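Long-range contact in C2 toxin component I (Clostridium botulinum, PDB 2J3X), which probably transfers ADP-ribose from NAD to actin in host cells, acting as the enzymatic component of a binary toxin: residues Lys394-Ile406 against Gln418-Ile431. The protein carries 2 engineered substitutions. Residues are numbered along the deposited sequence; the frame is centred on the assembly and turned at random.
Sequences KNSTFKIFRITPI and QVVIDAEGIQNKEI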
ATOM      1  N   LYS A 394       2.985  18.442  15.459  1.00 11.23           N
ATOM      2  CA  LYS A 394       1.638  18.428  16.082  1.00 13.55           C
ATOM      3  C   LYS A 394       0.606  18.928  15.042  1.00 14.66           C
ATOM      4  O   LYS A 394       0.950  19.684  14.124  1.00 13.56           O
ATOM      5  CB  LYS A 394       1.652  19.337  17.326  1.00 14.14           C
ATOM      6  CG  LYS A 394       1.956  20.816  16.974  1.00 16.57           C
ATOM      7  CD  LYS A 394       2.265  21.781  18.166  1.00 16.80           C
ATOM      8  CE  LYS A 394       2.539  23.194  17.549  1.00 18.97           C
ATOM      9  NZ  LYS A 394       1.268  23.756  17.063  1.00 30.07           N
ATOM     10  N   ASN A 395      -0.645  18.520  15.215  1.00 15.18           N
ATOM     11  CA  ASN A 395      -1.709  18.908  14.290  0.50 15.85           C
ATOM     12  C   ASN A 395      -1.529  18.323  12.877  1.00 16.12           C
ATOM     13  O   ASN A 395      -1.998  18.921  11.930  1.00 18.81           O
ATOM     14  CB  ASN A 395      -1.815  20.444  14.194  0.50 16.24           C
ATOM     15  CG  ASN A 395      -2.211  21.091  15.507  0.50 15.77           C
ATOM     16  OD1 ASN A 395      -3.170  20.677  16.115  0.50 16.62           O
ATOM     17  ND2 ASN A 395      -1.482  22.133  15.929  0.50 19.01           N
ATOM     18  N   SER A 396      -0.821  17.212  12.709  1.00 15.33           N
ATOM     19  CA  SER A 396      -0.716  16.621  11.357  1.00 15.55           C
ATOM     20  C   SER A 396      -2.011  15.833  11.103  1.00 16.64           C
ATOM     21  O   SER A 396      -2.287  14.833  11.790  1.00 16.16           O
ATOM     22  CB  SER A 396       0.501  15.666  11.262  1.00 15.91           C
ATOM     23  OG  SER A 396       1.751  16.398  11.309  1.00 14.46           O
ATOM     24  N   THR A 397      -2.774  16.262  10.101  1.00 14.93           N
ATOM     25  CA  THR A 397      -4.057  15.693   9.822  1.00 15.65           C
ATOM     26  C   THR A 397      -3.948  14.910   8.526  1.00 14.95           C
ATOM     27  O   THR A 397      -3.217  15.319   7.614  1.00 14.28           O
ATOM     28  CB  THR A 397      -5.089  16.850   9.660  1.00 17.42           C
ATOM     29  OG1 THR A 397      -5.029  17.678  10.863  1.00 18.11           O
ATOM     30  CG2 THR A 397      -6.469  16.356   9.433  1.00 19.21           C
ATOM     31  N   PHE A 398      -4.683  13.816   8.450  1.00 13.64           N
ATOM     32  CA  PHE A 398      -4.659  12.899   7.299  1.00 14.01           C
ATOM     33  C   PHE A 398      -6.094  12.563   6.857  1.00 14.87           C
ATOM     34  O   PHE A 398      -7.029  12.635   7.644  1.00 15.66           O
ATOM     35  CB  PHE A 398      -3.933  11.578   7.649  1.00 13.07           C
ATOM     36  CG  PHE A 398      -2.469  11.753   7.851  1.00 14.83           C
ATOM     37  CD1 PHE A 398      -1.586  11.730   6.743  1.00 14.71           C
ATOM     38  CD2 PHE A 398      -1.961  12.000   9.141  1.00 11.56           C
ATOM     39  CE1 PHE A 398      -0.184  11.892   6.920  1.00 14.04           C
ATOM     40  CE2 PHE A 398      -0.585  12.228   9.316  1.00 16.19           C
ATOM     41  CZ  PHE A 398       0.297  12.173   8.234  1.00 16.22           C
ATOM     42  N   LYS A 399      -6.262  12.247   5.584  1.00 12.72           N
ATOM     43  CA  LYS A 399      -7.534  11.810   5.051  1.00 12.81           C
ATOM     44  C   LYS A 399      -7.310  10.395   4.529  1.00 12.22           C
ATOM     45  O   LYS A 399      -6.381  10.165   3.761  1.00  9.68           O
ATOM     46  CB  LYS A 399      -7.975  12.716   3.875  1.00 13.44           C
ATOM     47  CG  LYS A 399      -9.318  12.301   3.312  1.00 18.06           C
ATOM     48  CD  LYS A 399      -9.945  13.520   2.515  1.00 21.89           C
ATOM     49  CE  LYS A 399     -10.968  13.062   1.478  1.00 32.53           C
ATOM     50  NZ  LYS A 399     -12.391  12.951   1.976  1.00 38.56           N
ATOM     51  N   ILE A 400      -8.113   9.428   5.007  1.00 10.23           N
ATOM     52  CA  ILE A 400      -8.076   8.084   4.517  1.00  9.50           C
ATOM     53  C   ILE A 400      -8.668   7.998   3.147  1.00  9.19           C
ATOM     54  O   ILE A 400      -9.783   8.478   2.923  1.00  9.04           O
ATOM     55  CB  ILE A 400      -8.945   7.161   5.459  1.00  9.10           C
ATOM     56  CG1 ILE A 400      -8.322   7.291   6.875  1.00  9.53           C
ATOM     57  CG2 ILE A 400      -8.959   5.741   4.960  1.00  9.41           C
ATOM     58  CD1 ILE A 400      -9.180   6.551   8.009  1.00  9.66           C
ATOM     59  N   PHE A 401      -7.920   7.387   2.238  1.00  9.77           N
ATOM     60  CA  PHE A 401      -8.466   7.218   0.894  1.00  9.05           C
ATOM     61  C   PHE A 401      -8.618   5.776   0.462  1.00 10.62           C
ATOM     62  O   PHE A 401      -9.233   5.513  -0.588  1.00  9.96           O
ATOM     63  CB  PHE A 401      -7.663   8.110  -0.106  1.00  9.52           C
ATOM     64  CG  PHE A 401      -6.261   7.630  -0.345  1.00  8.30           C
ATOM     65  CD1 PHE A 401      -6.009   6.569  -1.309  1.00 10.40           C
ATOM     66  CD2 PHE A 401      -5.187   8.178   0.380  1.00 10.40           C
ATOM     67  CE1 PHE A 401      -4.671   6.095  -1.514  1.00  9.73           C
ATOM     68  CE2 PHE A 401      -3.839   7.688   0.169  1.00 11.43           C
ATOM     69  CZ  PHE A 401      -3.605   6.652  -0.743  1.00  9.00           C
ATOM     70  N   ARG A 402      -8.109   4.804   1.231  1.00  8.61           N
ATOM     71  CA  ARG A 402      -8.406   3.404   0.918  1.00 10.13           C
ATOM     72  C   ARG A 402      -8.026   2.580   2.137  1.00 10.00           C
ATOM     73  O   ARG A 402      -7.119   2.951   2.889  1.00 10.01           O
ATOM     74  CB  ARG A 402      -7.541   2.947  -0.277  1.00  9.32           C
ATOM     75  CG  ARG A 402      -7.853   1.519  -0.748  1.00  9.85           C
ATOM     76  CD  ARG A 402      -6.994   1.178  -2.017  1.00  9.81           C
ATOM     77  NE  ARG A 402      -5.565   1.074  -1.652  1.00 11.69           N
ATOM     78  CZ  ARG A 402      -4.644   0.352  -2.316  1.00 12.73           C
ATOM     79  NH1 ARG A 402      -4.966  -0.293  -3.450  1.00 11.49           N
ATOM     80  NH2 ARG A 402      -3.403   0.254  -1.812  1.00  9.81           N
ATOM     81  N   ILE A 403      -8.737   1.481   2.320  1.00  8.25           N
ATOM     82  CA  ILE A 403      -8.515   0.588   3.439  1.00  9.10           C
ATOM     83  C   ILE A 403      -8.571  -0.786   2.870  1.00  9.90           C
ATOM     84  O   ILE A 403      -9.577  -1.212   2.261  1.00 11.19           O
ATOM     85  CB  ILE A 403      -9.625   0.742   4.546  1.00  8.58           C
ATOM     86  CG1 ILE A 403      -9.591   2.146   5.107  1.00  9.21           C
ATOM     87  CG2 ILE A 403      -9.345  -0.263   5.711  1.00  9.93           C
ATOM     88  CD1 ILE A 403     -10.929   2.531   5.821  1.00 10.14           C
ATOM     89  N   THR A 404      -7.472  -1.510   3.068  1.00 11.40           N
ATOM     90  CA  THR A 404      -7.292  -2.839   2.508  1.00  9.03           C
ATOM     91  C   THR A 404      -7.199  -3.925   3.595  1.00  9.32           C
ATOM     92  O   THR A 404      -6.292  -3.869   4.416  1.00 10.54           O
ATOM     93  CB  THR A 404      -5.957  -2.865   1.722  1.00  9.07           C
ATOM     94  OG1 THR A 404      -6.054  -1.887   0.646  1.00 12.11           O
ATOM     95  CG2 THR A 404      -5.807  -4.231   1.093  1.00 11.52           C
ATOM     96  N   PRO A 405      -8.094  -4.917   3.578  1.00 10.78           N
ATOM     97  CA  PRO A 405      -7.961  -5.996   4.627  1.00 10.90           C
ATOM     98  C   PRO A 405      -6.782  -6.923   4.312  1.00 11.41           C
ATOM     99  O   PRO A 405      -6.512  -7.208   3.125  1.00 11.48           O
ATOM    100  CB  PRO A 405      -9.259  -6.831   4.455  1.00 12.07           C
ATOM    101  CG  PRO A 405     -10.091  -6.090   3.478  1.00 16.15           C
ATOM    102  CD  PRO A 405      -9.205  -5.164   2.661  1.00 11.19           C
ATOM    103  N   ILE A 406      -6.128  -7.439   5.352  1.00 11.04           N
ATOM    104  CA  ILE A 406      -5.054  -8.389   5.173  1.00 10.50           C
ATOM    105  C   ILE A 406      -5.122  -9.394   6.288  1.00 12.04           C
ATOM    106  O   ILE A 406      -5.884  -9.209   7.254  1.00 11.26           O
ATOM    107  CB  ILE A 406      -3.670  -7.698   5.241  1.00 11.55           C
ATOM    108  CG1 ILE A 406      -3.423  -7.063   6.642  1.00 10.97           C
ATOM    109  CG2 ILE A 406      -3.516  -6.629   4.121  1.00 11.12           C
ATOM    110  CD1 ILE A 406      -1.939  -6.767   6.924  1.00 12.12           C
ATOM    111  N   GLN A 418      -6.211  -7.804   9.850  1.00 10.30           N
ATOM    112  CA  GLN A 418      -5.835  -6.414  10.092  1.00 10.15           C
ATOM    113  C   GLN A 418      -6.165  -5.586   8.865  1.00 10.00           C
ATOM    114  O   GLN A 418      -6.563  -6.126   7.843  1.00 10.08           O
ATOM    115  CB  GLN A 418      -4.335  -6.282  10.386  1.00 11.04           C
ATOM    116  CG  GLN A 418      -3.860  -7.303  11.473  1.00 11.15           C
ATOM    117  CD  GLN A 418      -2.514  -6.960  12.076  1.00 12.15           C
ATOM    118  OE1 GLN A 418      -1.636  -6.405  11.411  1.00  9.42           O
ATOM    119  NE2 GLN A 418      -2.302  -7.362  13.331  1.00 12.66           N
ATOM    120  N   VAL A 419      -6.036  -4.267   8.991  1.00  8.23           N
ATOM    121  CA  VAL A 419      -6.406  -3.407   7.836  1.00  9.19           C
ATOM    122  C   VAL A 419      -5.281  -2.434   7.602  1.00  9.27           C
ATOM    123  O   VAL A 419      -4.794  -1.762   8.563  1.00  9.81           O
ATOM    124  CB  VAL A 419      -7.756  -2.653   8.078  1.00  8.99           C
ATOM    125  CG1 VAL A 419      -9.005  -3.638   7.973  1.00 10.64           C
ATOM    126  CG2 VAL A 419      -7.714  -1.795   9.415  1.00 10.39           C
ATOM    127  N   VAL A 420      -4.930  -2.262   6.304  1.00  8.89           N
ATOM    128  CA  VAL A 420      -3.943  -1.249   5.927  1.00  7.80           C
ATOM    129  C   VAL A 420      -4.682  -0.006   5.449  1.00  8.06           C
ATOM    130  O   VAL A 420      -5.423  -0.072   4.458  1.00  9.86           O
ATOM    131  CB  VAL A 420      -3.053  -1.851   4.782  1.00  7.54           C
ATOM    132  CG1 VAL A 420      -2.036  -0.803   4.261  1.00  8.65           C
ATOM    133  CG2 VAL A 420      -2.331  -3.132   5.344  1.00  8.22           C
ATOM    134  N   ILE A 421      -4.484   1.082   6.185  1.00  7.88           N
ATOM    135  CA  ILE A 421      -5.278   2.282   6.016  1.00  8.45           C
ATOM    136  C   ILE A 421      -4.394   3.307   5.275  1.00  8.39           C
ATOM    137  O   ILE A 421      -3.529   3.975   5.873  1.00  8.85           O
ATOM    138  CB  ILE A 421      -5.728   2.823   7.403  1.00  7.72           C
ATOM    139  CG1 ILE A 421      -6.582   1.738   8.128  1.00  8.84           C
ATOM    140  CG2 ILE A 421      -6.559   4.132   7.202  1.00  8.57           C
ATOM    141  CD1 ILE A 421      -6.873   2.144   9.601  1.00  9.11           C
ATOM    142  N   ASP A 422      -4.628   3.464   3.971  1.00  8.67           N
ATOM    143  CA  ASP A 422      -3.869   4.438   3.187  1.00  8.49           C
ATOM    144  C   ASP A 422      -4.426   5.820   3.478  1.00  9.08           C
ATOM    145  O   ASP A 422      -5.629   6.069   3.327  1.00  9.13           O
ATOM    146  CB  ASP A 422      -4.086   4.165   1.667  1.00  9.08           C
ATOM    147  CG  ASP A 422      -3.249   3.002   1.159  1.00 10.12           C
ATOM    148  OD1 ASP A 422      -2.111   2.850   1.646  1.00 12.23           O
ATOM    149  OD2 ASP A 422      -3.687   2.302   0.231  1.00 11.71           O
ATOM    150  N   ALA A 423      -3.550   6.747   3.843  1.00  8.08           N
ATOM    151  CA  ALA A 423      -3.987   8.100   4.117  1.00  8.26           C
ATOM    152  C   ALA A 423      -2.963   9.105   3.600  1.00 10.77           C
ATOM    153  O   ALA A 423      -1.765   8.825   3.555  1.00 11.54           O
ATOM    154  CB  ALA A 423      -4.234   8.323   5.575  1.00  9.23           C
ATOM    155  N   GLU A 424      -3.477  10.276   3.264  1.00  9.44           N
ATOM    156  CA  GLU A 424      -2.625  11.378   2.685  1.00 11.97           C
ATOM    157  C   GLU A 424      -2.787  12.614   3.559  1.00 12.70           C
ATOM    158  O   GLU A 424      -3.807  12.754   4.275  1.00 12.95           O
ATOM    159  CB  GLU A 424      -3.103  11.693   1.259  1.00 12.68           C
ATOM    160  CG  GLU A 424      -4.569  12.302   1.260  1.00 14.16           C
ATOM    161  CD  GLU A 424      -5.159  12.598  -0.108  1.00 17.10           C
ATOM    162  OE1 GLU A 424      -4.506  12.326  -1.170  1.00 17.53           O
ATOM    163  OE2 GLU A 424      -6.319  13.097  -0.065  1.00 17.94           O
ATOM    164  N   GLY A 425      -1.802  13.500   3.526  1.00 12.25           N
ATOM    165  CA  GLY A 425      -1.798  14.722   4.360  1.00 13.47           C
ATOM    166  C   GLY A 425      -2.764  15.756   3.835  1.00 13.85           C
ATOM    167  O   GLY A 425      -2.871  15.943   2.619  1.00 13.64           O
ATOM    168  N   ILE A 426      -3.513  16.387   4.742  1.00 15.96           N
ATOM    169  CA  ILE A 426      -4.401  17.486   4.345  1.00 19.46           C
ATOM    170  C   ILE A 426      -4.227  18.623   5.356  1.00 22.88           C
ATOM    171  O   ILE A 426      -3.526  18.406   6.346  1.00 22.74           O
ATOM    172  CB  ILE A 426      -5.868  17.045   4.304  1.00 19.15           C
ATOM    173  CG1 ILE A 426      -6.281  16.487   5.655  1.00 17.85           C
ATOM    174  CG2 ILE A 426      -6.081  16.009   3.236  1.00 18.60           C
ATOM    175  CD1 ILE A 426      -7.846  16.325   5.741  1.00 19.91           C
ATOM    176  N   GLN A 427      -4.829  19.800   5.114  1.00 26.88           N
ATOM    177  CA  GLN A 427      -4.644  20.955   6.012  0.50 30.50           C
ATOM    178  C   GLN A 427      -4.890  20.599   7.467  1.00 32.81           C
ATOM    179  O   GLN A 427      -5.910  19.987   7.794  1.00 33.49           O
ATOM    180  CB  GLN A 427      -5.517  22.166   5.654  0.50 30.35           C
ATOM    181  CG  GLN A 427      -5.255  23.353   6.601  0.50 31.55           C
ATOM    182  CD  GLN A 427      -6.340  24.424   6.620  0.50 32.20           C
ATOM    183  OE1 GLN A 427      -6.560  25.128   5.630  0.50 34.42           O
ATOM    184  NE2 GLN A 427      -6.976  24.598   7.776  0.50 34.29           N
ATOM    185  N   ASN A 428      -3.927  20.996   8.320  1.00 36.76           N
ATOM    186  CA  ASN A 428      -4.017  20.887   9.789  1.00 41.04           C
ATOM    187  C   ASN A 428      -5.439  21.243  10.183  1.00 43.98           C
ATOM    188  O   ASN A 428      -5.983  22.287   9.748  1.00 44.13           O
ATOM    189  CB  ASN A 428      -3.096  21.915  10.476  1.00 40.70           C
ATOM    190  CG  ASN A 428      -1.608  21.705  10.184  1.00 41.87           C
ATOM    191  OD1 ASN A 428      -1.196  20.717   9.563  1.00 39.49           O
ATOM    192  ND2 ASN A 428      -0.787  22.652  10.650  1.00 43.70           N
ATOM    193  N   LYS A 429      -6.050  20.402  11.005  1.00 47.82           N
ATOM    194  CA  LYS A 429      -7.422  20.666  11.419  1.00 51.71           C
ATOM    195  C   LYS A 429      -7.458  21.905  12.324  1.00 53.74           C
ATOM    196  O   LYS A 429      -6.710  21.992  13.312  1.00 53.78           O
ATOM    197  CB  LYS A 429      -8.068  19.440  12.069  1.00 52.00           C
ATOM    198  CG  LYS A 429      -9.573  19.340  11.761  1.00 55.06           C
ATOM    199  CD  LYS A 429      -9.859  19.051  10.253  1.00 58.12           C
ATOM    200  CE  LYS A 429     -11.079  19.848   9.699  1.00 59.07           C
ATOM    201  NZ  LYS A 429     -10.884  21.348   9.696  1.00 58.35           N
ATOM    202  N   GLU A 430      -8.289  22.875  11.939  1.00 56.24           N
ATOM    203  CA  GLU A 430      -8.385  24.157  12.642  1.00 58.84           C
ATOM    204  C   GLU A 430      -8.847  23.894  14.076  1.00 59.86           C
ATOM    205  O   GLU A 430      -9.855  23.193  14.297  1.00 60.26           O
ATOM    206  CB  GLU A 430      -9.324  25.107  11.894  1.00 59.32           C
ATOM    207  CG  GLU A 430      -8.735  25.618  10.566  1.00 62.22           C
ATOM    208  CD  GLU A 430      -9.790  25.839   9.471  1.00 65.74           C
ATOM    209  OE1 GLU A 430     -10.868  25.196   9.532  1.00 66.91           O
ATOM    210  OE2 GLU A 430      -9.531  26.643   8.539  1.00 66.43           O
ATOM    211  N   ILE A 431      -8.090  24.432  15.039  1.00 60.94           N
ATOM    212  CA  ILE A 431      -8.121  23.926  16.421  1.00 61.69           C
ATOM    213  C   ILE A 431      -8.116  25.010  17.509  1.00 62.01           C
ATOM    214  O   ILE A 431      -8.739  26.063  17.354  1.00 62.53           O
ATOM    215  CB  ILE A 431      -6.957  22.894  16.648  1.00 61.77           C
ATOM    216  CG1 ILE A 431      -7.476  21.660  17.396  1.00 62.28           C
ATOM    217  CG2 ILE A 431      -5.658  23.569  17.196  1.00 61.12           C
ATOM    218  CD1 ILE A 431      -8.337  20.709  16.511  1.00 62.81           C
TER
HETATM  219  O   HOH W   1      -1.921  18.385   8.458  1.00 21.73           O
HETATM  220  O   HOH W   2      -5.050   0.367   1.670  1.00 14.52           O
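Two residues of one strand, Phe401 and Arg402, stand opposite Asp422 alone on the other, a classic beta bulge in the antiparallel hairpin of strands 397-411 and 414-426, within an ADP-ribosyltransferase domain. The evidence is a one-residue register shift between the Ile400-Ala423 and Arg402-Asp422 pairs, with Phe401 N donating to Asp422 O at 2.9 Å and Arg402 N adding only a weak bond to that oxygen.

The Arg402 side chain starts with CB 3.9 Å from Asp422 OD2. CG stands anti to the backbone N (chi1 -176°), and a bend at chi3 (69°) turns the guanidinium back to Asp422. Arg402 CD lies 4.2 Å and Arg402 CZ 3.3 Å from Asp422 OD2, the chain curling round that oxygen. Arg402 NE and NH2 each reach Asp422 OD2 at 2.9 Å, a side-on salt bridge to a single oxygen, with guanidinium and carboxylate planes 16° apart. NH2 also donates to Thr142 O and NH1 to Glu108 O, tying the hairpin to the N-terminal half. Arg366 forms a salt bridge with Asp422 OD1, and the two arginines would probably lower the carboxylate's pKa.

The other sheet face is apolar: Ile400 CG1 meets Ile421 CG2 at 3.6 Å, and Ile403 CG2 meets Val419 CB at 3.7 Å. Helix 326-336 touches this face through Ile403, Pro405 and Val419. At the bulge, Asp422 CB lies over one face of the Phe401 ring, 3.8 Å from its centroid, a CH-pi contact.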